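Long-range contacts in odorant binding protein, antennal (Anopheles gambiae, PDB 3R1V), which probably binds odorant molecules as a small, secreted, all-helical member of the PBP/GOBP family and here holds an azobenzene phenol in its interior: residues L68-L73 / A82-L87; T34-T39 / F120-V125; D8-P13 / Y74-D79. One frame throughout, in Å; residues are numbered along the deposited sequence.

Contact 1: L68-L73 / A82-L87. With AZB (4-{(E)-[4-(propan-2-yl)phenyl]diazenyl}phenol), chain C.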
loop_
_atom_site.group_PDB
_atom_site.type_symbol
_atom_site.label_atom_id
_atom_site.label_comp_id
_atom_site.label_asym_id
_atom_site.label_seq_id
_atom_site.Cartn_x
_atom_site.Cartn_y
_atom_site.Cartn_z
ATOM N N LEU A 68 -7.361 1.305 6.959
ATOM C CA LEU A 68 -7.376 0.672 8.273
ATOM C C LEU A 68 -6.363 -0.466 8.256
ATOM O O LEU A 68 -6.727 -1.627 8.053
ATOM C CB LEU A 68 -8.788 0.166 8.625
ATOM C CG LEU A 68 -9.941 1.120 8.345
ATOM C CD1 LEU A 68 -11.052 0.430 7.608
ATOM C CD2 LEU A 68 -10.476 1.679 9.606
ATOM N N LEU A 69 -5.073 -0.107 8.415
ATOM C CA LEU A 69 -3.942 -1.040 8.425
ATOM C C LEU A 69 -4.014 -2.018 9.606
ATOM O O LEU A 69 -3.439 -3.105 9.527
ATOM C CB LEU A 69 -2.606 -0.274 8.399
ATOM C CG LEU A 69 -1.424 -0.965 7.714
ATOM C CD1 LEU A 69 -1.642 -1.078 6.208
ATOM C CD2 LEU A 69 -0.139 -0.211 7.978
ATOM N N ASP A 70 -4.767 -1.644 10.673
ATOM C CA ASP A 70 -5.038 -2.454 11.864
ATOM C C ASP A 70 -5.791 -3.746 11.513
ATOM O O ASP A 70 -5.630 -4.747 12.205
ATOM C CB ASP A 70 -5.893 -1.651 12.866
ATOM C CG ASP A 70 -5.144 -0.893 13.944
ATOM O OD1 ASP A 70 -3.899 -1.006 13.998
ATOM O OD2 ASP A 70 -5.805 -0.217 14.760
ATOM N N ARG A 71 -6.648 -3.707 10.468
ATOM C CA ARG A 71 -7.465 -4.836 10.009
ATOM C C ARG A 71 -6.661 -6.094 9.665
ATOM O O ARG A 71 -7.171 -7.200 9.832
ATOM C CB ARG A 71 -8.332 -4.437 8.813
ATOM C CG ARG A 71 -9.537 -3.593 9.183
ATOM C CD ARG A 71 -10.410 -3.379 7.971
ATOM N NE ARG A 71 -11.731 -2.873 8.338
ATOM C CZ ARG A 71 -12.723 -2.679 7.474
ATOM N NH1 ARG A 71 -12.552 -2.940 6.183
ATOM N NH2 ARG A 71 -13.890 -2.209 7.892
ATOM N N LEU A 72 -5.416 -5.911 9.185
ATOM C CA LEU A 72 -4.502 -7.000 8.812
ATOM C C LEU A 72 -4.069 -7.841 10.004
ATOM O O LEU A 72 -3.697 -9.000 9.814
ATOM C CB LEU A 72 -3.248 -6.454 8.120
ATOM C CG LEU A 72 -3.420 -5.694 6.811
ATOM C CD1 LEU A 72 -2.075 -5.250 6.281
ATOM C CD2 LEU A 72 -4.123 -6.547 5.755
ATOM N N LEU A 73 -4.109 -7.266 11.228
ATOM C CA LEU A 73 -3.707 -7.941 12.470
ATOM C C LEU A 73 -4.477 -9.243 12.746
ATOM O O LEU A 73 -4.084 -10.023 13.619
ATOM C CB LEU A 73 -3.760 -6.980 13.680
ATOM C CG LEU A 73 -2.867 -5.726 13.617
ATOM C CD1 LEU A 73 -3.026 -4.884 14.864
ATOM C CD2 LEU A 73 -1.399 -6.083 13.416
ATOM N N ALA A 82 3.920 -3.967 16.352
ATOM C CA ALA A 82 4.653 -2.726 16.643
ATOM C C ALA A 82 4.824 -1.847 15.397
ATOM O O ALA A 82 4.693 -0.623 15.493
ATOM C CB ALA A 82 6.006 -3.041 17.260
ATOM N N ALA A 83 5.093 -2.476 14.233
ATOM C CA ALA A 83 5.253 -1.803 12.945
ATOM C C ALA A 83 3.914 -1.227 12.467
ATOM O O ALA A 83 3.878 -0.089 12.000
ATOM C CB ALA A 83 5.813 -2.770 11.912
ATOM N N VAL A 84 2.814 -2.005 12.617
ATOM C CA VAL A 84 1.452 -1.606 12.243
ATOM C C VAL A 84 0.930 -0.505 13.177
ATOM O O VAL A 84 0.506 0.543 12.682
ATOM C CB VAL A 84 0.485 -2.823 12.110
ATOM C CG1 VAL A 84 -0.984 -2.404 12.159
ATOM C CG2 VAL A 84 0.772 -3.610 10.835
ATOM N N ASP A 85 0.999 -0.722 14.517
ATOM C CA ASP A 85 0.545 0.243 15.531
ATOM C C ASP A 85 1.173 1.628 15.397
ATOM O O ASP A 85 0.509 2.614 15.711
ATOM C CB ASP A 85 0.687 -0.300 16.967
ATOM C CG ASP A 85 -0.344 -1.343 17.379
ATOM O OD1 ASP A 85 -1.305 -1.577 16.607
ATOM O OD2 ASP A 85 -0.197 -1.915 18.479
ATOM N N HIS A 86 2.427 1.708 14.907
ATOM C CA HIS A 86 3.116 2.978 14.684
ATOM C C HIS A 86 2.572 3.679 13.435
ATOM O O HIS A 86 2.322 4.887 13.483
ATOM C CB HIS A 86 4.638 2.788 14.597
ATOM C CG HIS A 86 5.386 4.060 14.339
ATOM N ND1 HIS A 86 5.469 5.058 15.294
ATOM C CD2 HIS A 86 6.045 4.463 13.230
ATOM C CE1 HIS A 86 6.179 6.026 14.739
ATOM N NE2 HIS A 86 6.552 5.710 13.499
ATOM N N LEU A 87 2.385 2.926 12.326
ATOM C CA LEU A 87 1.849 3.455 11.067
ATOM C C LEU A 87 0.394 3.899 11.226
ATOM O O LEU A 87 0.005 4.900 10.632
ATOM C CB LEU A 87 1.994 2.449 9.907
ATOM C CG LEU A 87 3.424 2.105 9.456
ATOM C CD1 LEU A 87 3.435 0.870 8.583
ATOM C CD2 LEU A 87 4.088 3.268 8.726
HETATM C C1 AZB C . 4.151 0.692 -5.373
HETATM N N1 AZB C . 3.266 -0.557 0.961
HETATM O O1 AZB C . 2.573 -2.218 7.147
HETATM N N2 AZB C . 2.346 -1.256 1.549
HETATM C C3 AZB C . 3.157 2.854 -4.454
HETATM C C4 AZB C . 3.658 -1.394 3.739
HETATM C C5 AZB C . 3.681 -1.658 5.171
HETATM C C6 AZB C . 2.554 -1.989 5.843
HETATM C C7 AZB C . 1.420 -2.071 5.096
HETATM C C8 AZB C . 1.409 -1.801 3.628
HETATM C C9 AZB C . 2.522 -1.472 2.953
HETATM C C11 AZB C . 2.158 0.125 -2.542
HETATM C C12 AZB C . 2.134 -0.376 -1.214
HETATM C C13 AZB C . 3.261 -0.104 -0.313
HETATM C C14 AZB C . 4.392 0.657 -0.783
HETATM C C15 AZB C . 4.395 1.175 -2.175
HETATM C C16 AZB C . 3.262 0.885 -3.023
HETATM C C17 AZB C . 3.187 1.367 -4.437
#
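One end of the ligand pocket is built here, where the 3-10 turn of 69-73 packs on helix 81-91 and Leu-69 and Leu-87 meet beside the phenol of the bound azobenzene. Leu-69 CD2 lies 3.8 Å from Leu-87 CD1, and both methyls also border the ligand oxygen: Leu-87 CD1 is 3.5 Å from AZB O1. The other branch of Leu-69 meets the phenol ring, CD1 to AZB C7 at 3.4 Å. Behind this pair Val-84 fills the middle of the interface. With CG1 anti to the backbone N (chi1 162°), the valine sends that methyl into a niche formed by the carbonyl of Leu-69, the carboxylate of Asp-70 and the end of Leu-73, whose CD2 meets Val-84 CG1 tip to tip at 3.9 Å. On the solvent side Asp-70 OD1 and Asp-85 OD1 stand 3.7 Å apart, their carboxylate planes turned 76° from each other; the like charges probably disfavour this approach, though Asp-70 OD1 also has a weak hydrogen bond with Thr-88 OG1. No hydrogen bond crosses between the segments. On the buried side helix 99-113 closes over the pair, Tyr-110 touching both Leu-69 and Leu-87, and Ala-113 touching Leu-87.

Contact 2: T34-T39 / F120-V125. With AZB (4-{(E)-[4-(propan-2-yl)phenyl]diazenyl}phenol), chain C.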
loop_
_atom_site.group_PDB
_atom_site.type_symbol
_atom_site.label_atom_id
_atom_site.label_comp_id
_atom_site.label_asym_id
_atom_site.label_seq_id
_atom_site.Cartn_x
_atom_site.Cartn_y
_atom_site.Cartn_z
ATOM N N THR A 34 8.967 4.499 -9.551
ATOM C CA THR A 34 9.469 5.672 -8.818
ATOM C C THR A 34 9.611 5.410 -7.303
ATOM O O THR A 34 10.409 6.084 -6.648
ATOM C CB THR A 34 8.648 6.945 -9.124
ATOM O OG1 THR A 34 7.347 6.841 -8.544
ATOM C CG2 THR A 34 8.553 7.252 -10.620
ATOM N N CYS A 35 8.866 4.413 -6.761
ATOM C CA CYS A 35 8.920 4.017 -5.348
ATOM C C CYS A 35 10.247 3.358 -4.951
ATOM O O CYS A 35 10.560 3.292 -3.759
ATOM C CB CYS A 35 7.715 3.166 -4.951
ATOM S SG CYS A 35 7.526 1.634 -5.901
ATOM N N LEU A 36 11.024 2.870 -5.949
ATOM C CA LEU A 36 12.342 2.251 -5.750
ATOM C C LEU A 36 13.356 3.298 -5.259
ATOM O O LEU A 36 14.345 2.942 -4.616
ATOM C CB LEU A 36 12.841 1.578 -7.042
ATOM C CG LEU A 36 12.084 0.332 -7.521
ATOM C CD1 LEU A 36 12.151 0.196 -9.024
ATOM C CD2 LEU A 36 12.619 -0.928 -6.865
ATOM N N ASP A 37 13.086 4.589 -5.553
ATOM C CA ASP A 37 13.879 5.741 -5.119
ATOM C C ASP A 37 13.321 6.324 -3.802
ATOM O O ASP A 37 13.820 7.339 -3.310
ATOM C CB ASP A 37 13.920 6.817 -6.222
ATOM C CG ASP A 37 14.802 6.481 -7.409
ATOM O OD1 ASP A 37 15.972 6.096 -7.191
ATOM O OD2 ASP A 37 14.349 6.672 -8.556
ATOM N N GLY A 38 12.302 5.662 -3.248
ATOM C CA GLY A 38 11.650 6.043 -1.999
ATOM C C GLY A 38 10.588 7.115 -2.132
ATOM O O GLY A 38 10.148 7.671 -1.122
ATOM N N THR A 39 10.155 7.407 -3.372
ATOM C CA THR A 39 9.144 8.429 -3.657
ATOM C C THR A 39 7.849 7.792 -4.159
ATOM O O THR A 39 7.875 7.055 -5.145
ATOM C CB THR A 39 9.685 9.480 -4.647
ATOM O OG1 THR A 39 9.917 8.863 -5.913
ATOM C CG2 THR A 39 10.964 10.139 -4.172
ATOM N N PHE A 120 8.039 -3.108 0.208
ATOM C CA PHE A 120 6.750 -3.469 -0.365
ATOM C C PHE A 120 6.711 -3.040 -1.818
ATOM O O PHE A 120 6.100 -3.726 -2.635
ATOM C CB PHE A 120 5.608 -2.866 0.444
ATOM C CG PHE A 120 5.352 -3.658 1.701
ATOM C CD1 PHE A 120 4.450 -4.714 1.703
ATOM C CD2 PHE A 120 6.060 -3.391 2.868
ATOM C CE1 PHE A 120 4.233 -5.468 2.860
ATOM C CE2 PHE A 120 5.837 -4.140 4.027
ATOM C CZ PHE A 120 4.925 -5.174 4.014
ATOM N N CYS A 121 7.416 -1.934 -2.150
ATOM C CA CYS A 121 7.581 -1.455 -3.520
ATOM C C CYS A 121 8.426 -2.507 -4.248
ATOM O O CYS A 121 8.161 -2.796 -5.403
ATOM C CB CYS A 121 8.247 -0.081 -3.543
ATOM S SG CYS A 121 8.939 0.388 -5.148
ATOM N N HIS A 122 9.404 -3.113 -3.546
ATOM C CA HIS A 122 10.245 -4.186 -4.083
ATOM C C HIS A 122 9.420 -5.457 -4.251
ATOM O O HIS A 122 9.516 -6.112 -5.289
ATOM C CB HIS A 122 11.438 -4.444 -3.160
ATOM C CG HIS A 122 12.452 -3.353 -3.203
ATOM N ND1 HIS A 122 13.480 -3.364 -4.126
ATOM C CD2 HIS A 122 12.545 -2.228 -2.457
ATOM C CE1 HIS A 122 14.175 -2.261 -3.902
ATOM N NE2 HIS A 122 13.647 -1.544 -2.910
ATOM N N LEU A 123 8.585 -5.774 -3.236
ATOM C CA LEU A 123 7.702 -6.939 -3.193
ATOM C C LEU A 123 6.706 -6.935 -4.352
ATOM O O LEU A 123 6.554 -7.955 -5.013
ATOM C CB LEU A 123 6.969 -7.006 -1.833
ATOM C CG LEU A 123 5.924 -8.118 -1.621
ATOM C CD1 LEU A 123 6.576 -9.479 -1.460
ATOM C CD2 LEU A 123 5.084 -7.841 -0.402
ATOM N N LEU A 124 6.025 -5.804 -4.588
ATOM C CA LEU A 124 5.015 -5.677 -5.639
ATOM C C LEU A 124 5.603 -5.397 -7.023
ATOM O O LEU A 124 5.149 -5.986 -8.006
ATOM C CB LEU A 124 4.009 -4.567 -5.283
ATOM C CG LEU A 124 3.106 -4.810 -4.080
ATOM C CD1 LEU A 124 2.817 -3.513 -3.357
ATOM C CD2 LEU A 124 1.812 -5.490 -4.492
ATOM N N VAL A 125 6.572 -4.472 -7.094
ATOM C CA VAL A 125 7.160 -3.973 -8.340
ATOM C C VAL A 125 8.210 -4.841 -9.070
ATOM O O VAL A 125 8.122 -4.916 -10.302
ATOM C CB VAL A 125 7.519 -2.452 -8.234
ATOM C CG1 VAL A 125 8.492 -1.975 -9.314
ATOM C CG2 VAL A 125 6.256 -1.591 -8.211
HETATM C C1 AZB C . 4.151 0.692 -5.373
HETATM N N1 AZB C . 3.266 -0.557 0.961
HETATM O O1 AZB C . 2.573 -2.218 7.147
HETATM N N2 AZB C . 2.346 -1.256 1.549
HETATM C C3 AZB C . 3.157 2.854 -4.454
HETATM C C4 AZB C . 3.658 -1.394 3.739
HETATM C C5 AZB C . 3.681 -1.658 5.171
HETATM C C6 AZB C . 2.554 -1.989 5.843
HETATM C C7 AZB C . 1.420 -2.071 5.096
HETATM C C8 AZB C . 1.409 -1.801 3.628
HETATM C C9 AZB C . 2.522 -1.472 2.953
HETATM C C11 AZB C . 2.158 0.125 -2.542
HETATM C C12 AZB C . 2.134 -0.376 -1.214
HETATM C C13 AZB C . 3.261 -0.104 -0.313
HETATM C C14 AZB C . 4.392 0.657 -0.783
HETATM C C15 AZB C . 4.395 1.175 -2.175
HETATM C C16 AZB C . 3.262 0.885 -3.023
HETATM C C17 AZB C . 3.187 1.367 -4.437
#
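A disulfide joins the 3-10 turn of 34-37, which precedes helix 44-56, to the C-terminal helix 119-125, one of four that cross-link this all-helical fold. Cys-35 SG and Cys-121 SG are bonded at 2.0 Å with a chi3 of 74°. The two sulfurs are presented differently: that of Cys-35 sits between its backbone N and carbonyl carbon (chi1 59°), that of Cys-121 anti to its backbone N. Beside the bridge, Leu-36 lays a methyl over the imidazole of His-122 in a CH-pi contact, CD2 lying 4.0 Å from the ring centroid and 28° off its normal. Val-125 adds looser apolar packing, CG2 to Cys-35 SG at 4.2 Å. The bridge also forms pocket wall: Cys-35 SG is 3.5 Å from AZB C1, a methyl of the ligand's isopropyl group. Next to Cys-121 in the chain, Phe-120 has AZB C4 of the phenol ring over one face, displaced toward the rim and 3.2 Å from CD2, the two rings inclined. Thr-39 OG1 closes the 34-39 turn, bonding Thr-34 O from above the carbonyl plane at 2.9 Å. Helix 119-125 is flanked by helix 11-25, through Ala-14 and His-18, and by helix 44-56, where Tyr-49 and Leu-53 touch Leu-124.

Contact 3: D8-P13 / Y74-D79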
loop_
_atom_site.group_PDB
_atom_site.type_symbol
_atom_site.label_atom_id
_atom_site.label_comp_id
_atom_site.label_asym_id
_atom_site.label_seq_id
_atom_site.Cartn_x
_atom_site.Cartn_y
_atom_site.Cartn_z
ATOM N N ASP A 8 9.069 -15.119 1.843
ATOM C CA ASP A 8 8.876 -15.480 0.433
ATOM C C ASP A 8 7.442 -15.892 0.072
ATOM O O ASP A 8 7.041 -15.733 -1.079
ATOM C CB ASP A 8 9.902 -16.528 -0.022
ATOM C CG ASP A 8 11.310 -15.976 -0.140
ATOM O OD1 ASP A 8 11.687 -15.537 -1.252
ATOM O OD2 ASP A 8 12.037 -15.986 0.876
ATOM N N ARG A 9 6.661 -16.364 1.056
ATOM C CA ARG A 9 5.268 -16.789 0.888
ATOM C C ARG A 9 4.272 -15.660 0.537
ATOM O O ARG A 9 3.156 -15.957 0.107
ATOM C CB ARG A 9 4.790 -17.552 2.129
ATOM C CG ARG A 9 4.915 -16.737 3.401
ATOM C CD ARG A 9 3.795 -17.041 4.349
ATOM N NE ARG A 9 4.294 -17.118 5.720
ATOM C CZ ARG A 9 3.530 -17.372 6.774
ATOM N NH1 ARG A 9 2.226 -17.572 6.631
ATOM N NH2 ARG A 9 4.068 -17.430 7.986
ATOM N N TYR A 10 4.653 -14.384 0.763
ATOM C CA TYR A 10 3.795 -13.233 0.452
ATOM C C TYR A 10 3.999 -12.735 -0.958
ATOM O O TYR A 10 3.189 -11.945 -1.451
ATOM C CB TYR A 10 4.017 -12.087 1.442
ATOM C CG TYR A 10 3.519 -12.394 2.832
ATOM C CD1 TYR A 10 2.168 -12.604 3.080
ATOM C CD2 TYR A 10 4.397 -12.457 3.906
ATOM C CE1 TYR A 10 1.704 -12.898 4.363
ATOM C CE2 TYR A 10 3.945 -12.739 5.196
ATOM C CZ TYR A 10 2.597 -12.960 5.418
ATOM O OH TYR A 10 2.152 -13.232 6.681
ATOM N N LYS A 11 5.080 -13.189 -1.604
ATOM C CA LYS A 11 5.451 -12.817 -2.962
ATOM C C LYS A 11 4.369 -13.173 -3.990
ATOM O O LYS A 11 3.903 -12.285 -4.712
ATOM C CB LYS A 11 6.838 -13.399 -3.315
ATOM C CG LYS A 11 7.217 -13.386 -4.796
ATOM C CD LYS A 11 6.889 -12.067 -5.470
ATOM C CE LYS A 11 8.123 -11.339 -5.773
ATOM N NZ LYS A 11 7.963 -9.891 -5.597
ATOM N N LYS A 12 3.990 -14.459 -4.063
ATOM C CA LYS A 12 2.980 -14.976 -4.986
ATOM C C LYS A 12 1.657 -14.176 -4.902
ATOM O O LYS A 12 1.267 -13.627 -5.932
ATOM C CB LYS A 12 2.748 -16.492 -4.792
ATOM C CG LYS A 12 3.926 -17.254 -4.170
ATOM C CD LYS A 12 4.914 -17.779 -5.212
ATOM C CE LYS A 12 4.680 -19.232 -5.552
ATOM N NZ LYS A 12 3.425 -19.435 -6.327
ATOM N N PRO A 13 1.002 -14.011 -3.716
ATOM C CA PRO A 13 -0.241 -13.215 -3.675
ATOM C C PRO A 13 -0.058 -11.743 -4.026
ATOM O O PRO A 13 -0.963 -11.161 -4.624
ATOM C CB PRO A 13 -0.764 -13.383 -2.239
ATOM C CG PRO A 13 0.134 -14.295 -1.561
ATOM C CD PRO A 13 1.326 -14.581 -2.387
ATOM N N TYR A 74 -5.529 -9.500 11.948
ATOM C CA TYR A 74 -6.421 -10.654 11.994
ATOM C C TYR A 74 -6.076 -11.731 10.952
ATOM O O TYR A 74 -6.489 -12.882 11.107
ATOM C CB TYR A 74 -7.821 -10.180 11.615
ATOM C CG TYR A 74 -8.558 -9.305 12.592
ATOM C CD1 TYR A 74 -9.066 -9.832 13.777
ATOM C CD2 TYR A 74 -8.941 -8.010 12.242
ATOM C CE1 TYR A 74 -9.858 -9.067 14.633
ATOM C CE2 TYR A 74 -9.756 -7.245 13.077
ATOM C CZ TYR A 74 -10.244 -7.794 14.256
ATOM O OH TYR A 74 -11.047 -7.052 15.088
ATOM N N ILE A 75 -5.477 -11.315 9.823
ATOM C CA ILE A 75 -5.199 -12.140 8.638
ATOM C C ILE A 75 -3.715 -12.484 8.538
ATOM O O ILE A 75 -3.249 -13.057 7.536
ATOM C CB ILE A 75 -5.666 -11.301 7.408
ATOM C CG1 ILE A 75 -7.011 -10.533 7.645
ATOM C CG2 ILE A 75 -5.657 -12.083 6.100
ATOM C CD1 ILE A 75 -8.315 -11.356 7.596
ATOM N N ILE A 76 -2.967 -12.141 9.573
ATOM C CA ILE A 76 -1.542 -12.280 9.558
ATOM C C ILE A 76 -0.999 -13.204 10.665
ATOM O O ILE A 76 -1.495 -13.179 11.797
ATOM C CB ILE A 76 -1.004 -10.830 9.556
ATOM C CG1 ILE A 76 -0.205 -10.472 8.279
ATOM C CG2 ILE A 76 -0.454 -10.329 10.887
ATOM C CD1 ILE A 76 1.270 -10.177 8.414
ATOM N N PRO A 77 0.014 -14.033 10.338
ATOM C CA PRO A 77 0.577 -14.945 11.342
ATOM C C PRO A 77 1.846 -14.437 12.052
ATOM O O PRO A 77 2.276 -15.077 13.014
ATOM C CB PRO A 77 0.893 -16.187 10.504
ATOM C CG PRO A 77 1.189 -15.644 9.121
ATOM C CD PRO A 77 0.671 -14.229 9.030
ATOM N N ASP A 78 2.459 -13.328 11.577
ATOM C CA ASP A 78 3.718 -12.836 12.143
ATOM C C ASP A 78 3.748 -11.493 12.885
ATOM O O ASP A 78 2.772 -10.740 12.881
ATOM C CB ASP A 78 4.897 -12.995 11.158
ATOM C CG ASP A 78 4.643 -12.537 9.734
ATOM O OD1 ASP A 78 4.792 -13.367 8.810
ATOM O OD2 ASP A 78 4.337 -11.339 9.539
ATOM N N ASP A 79 4.896 -11.239 13.550
ATOM C CA ASP A 79 5.234 -10.080 14.374
ATOM C C ASP A 79 5.216 -8.766 13.585
ATOM O O ASP A 79 6.262 -8.267 13.158
ATOM C CB ASP A 79 6.597 -10.321 15.058
ATOM C CG ASP A 79 6.893 -9.428 16.245
ATOM O OD1 ASP A 79 5.984 -9.233 17.083
ATOM O OD2 ASP A 79 8.052 -8.982 16.374
#
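Tyr-10 and Arg-9, in the N-terminal segment 8-13, reach across to Ile-76, Pro-77 and Asp-78 in the loop before helix 81-91, a bridge made by side chains alone: the nearest CA atoms, those of Tyr-10 and Ile-76, are 10.6 Å apart. Its close-packed part gathers round the Tyr-10 hydroxyl. Ile-76 CD1 lies 3.6 Å from Tyr-10 OH. A weak hydrogen bond, 3.4 Å long, runs from Tyr-10 OH to Asp-78 OD1. The 3.0 Å between Tyr-10 OH and Pro-77 CD is unusually short and doubtful in detail. Asp-78 OD1 sits in the plane of the tyrosine ring at its edge, and the carboxylate plane stands 84° from the ring. With CG anti to the carbonyl carbon (chi1 -69°), Tyr-10 directs its hydroxyl end at the loop. The Arg-9 side is looser and more open to solvent. Its chain, bent at chi2 and chi3, slides past Pro-77 in the opposite direction, bringing NH1 to 3.3 Å from Pro-77 CG. Arg-9 NH2 stays 4.2 Å from Asp-78 OD1, which lies well out of the guanidinium plane; the charges may attract, but no N-H points at the oxygen. The contact lies at the surface, with the side chain of Ile-76 about 8 Å from the bound azobenzene, and spans from the N-terminal segment that runs into helix 11-25 to the loop leading into helix 81-91.

From the N terminus, 8-13 comes first and pairs with 74-79, so contact 3 closes a loop that takes in helix 11-25, the 34-39 turn and helix 44-56. Contact 2 starts inside that loop at 34-39 and ends beyond it at 120-125; the two therefore cross. Contact 1 is local and falls wholly within the span of contact 2; it crosses contact 3, whose 74-79 follows directly on 68-73. Both contacts 1 and 2 border the ligand, contact 1 at its phenol end, contact 2 from the phenol ring to the isopropyl group. Contact 3 ties the N-terminal segment to the 74-79 loop, contact 2 the C-terminal helix to the 34-39 turn, and contact 1 the 69-73 turn to helix 81-91.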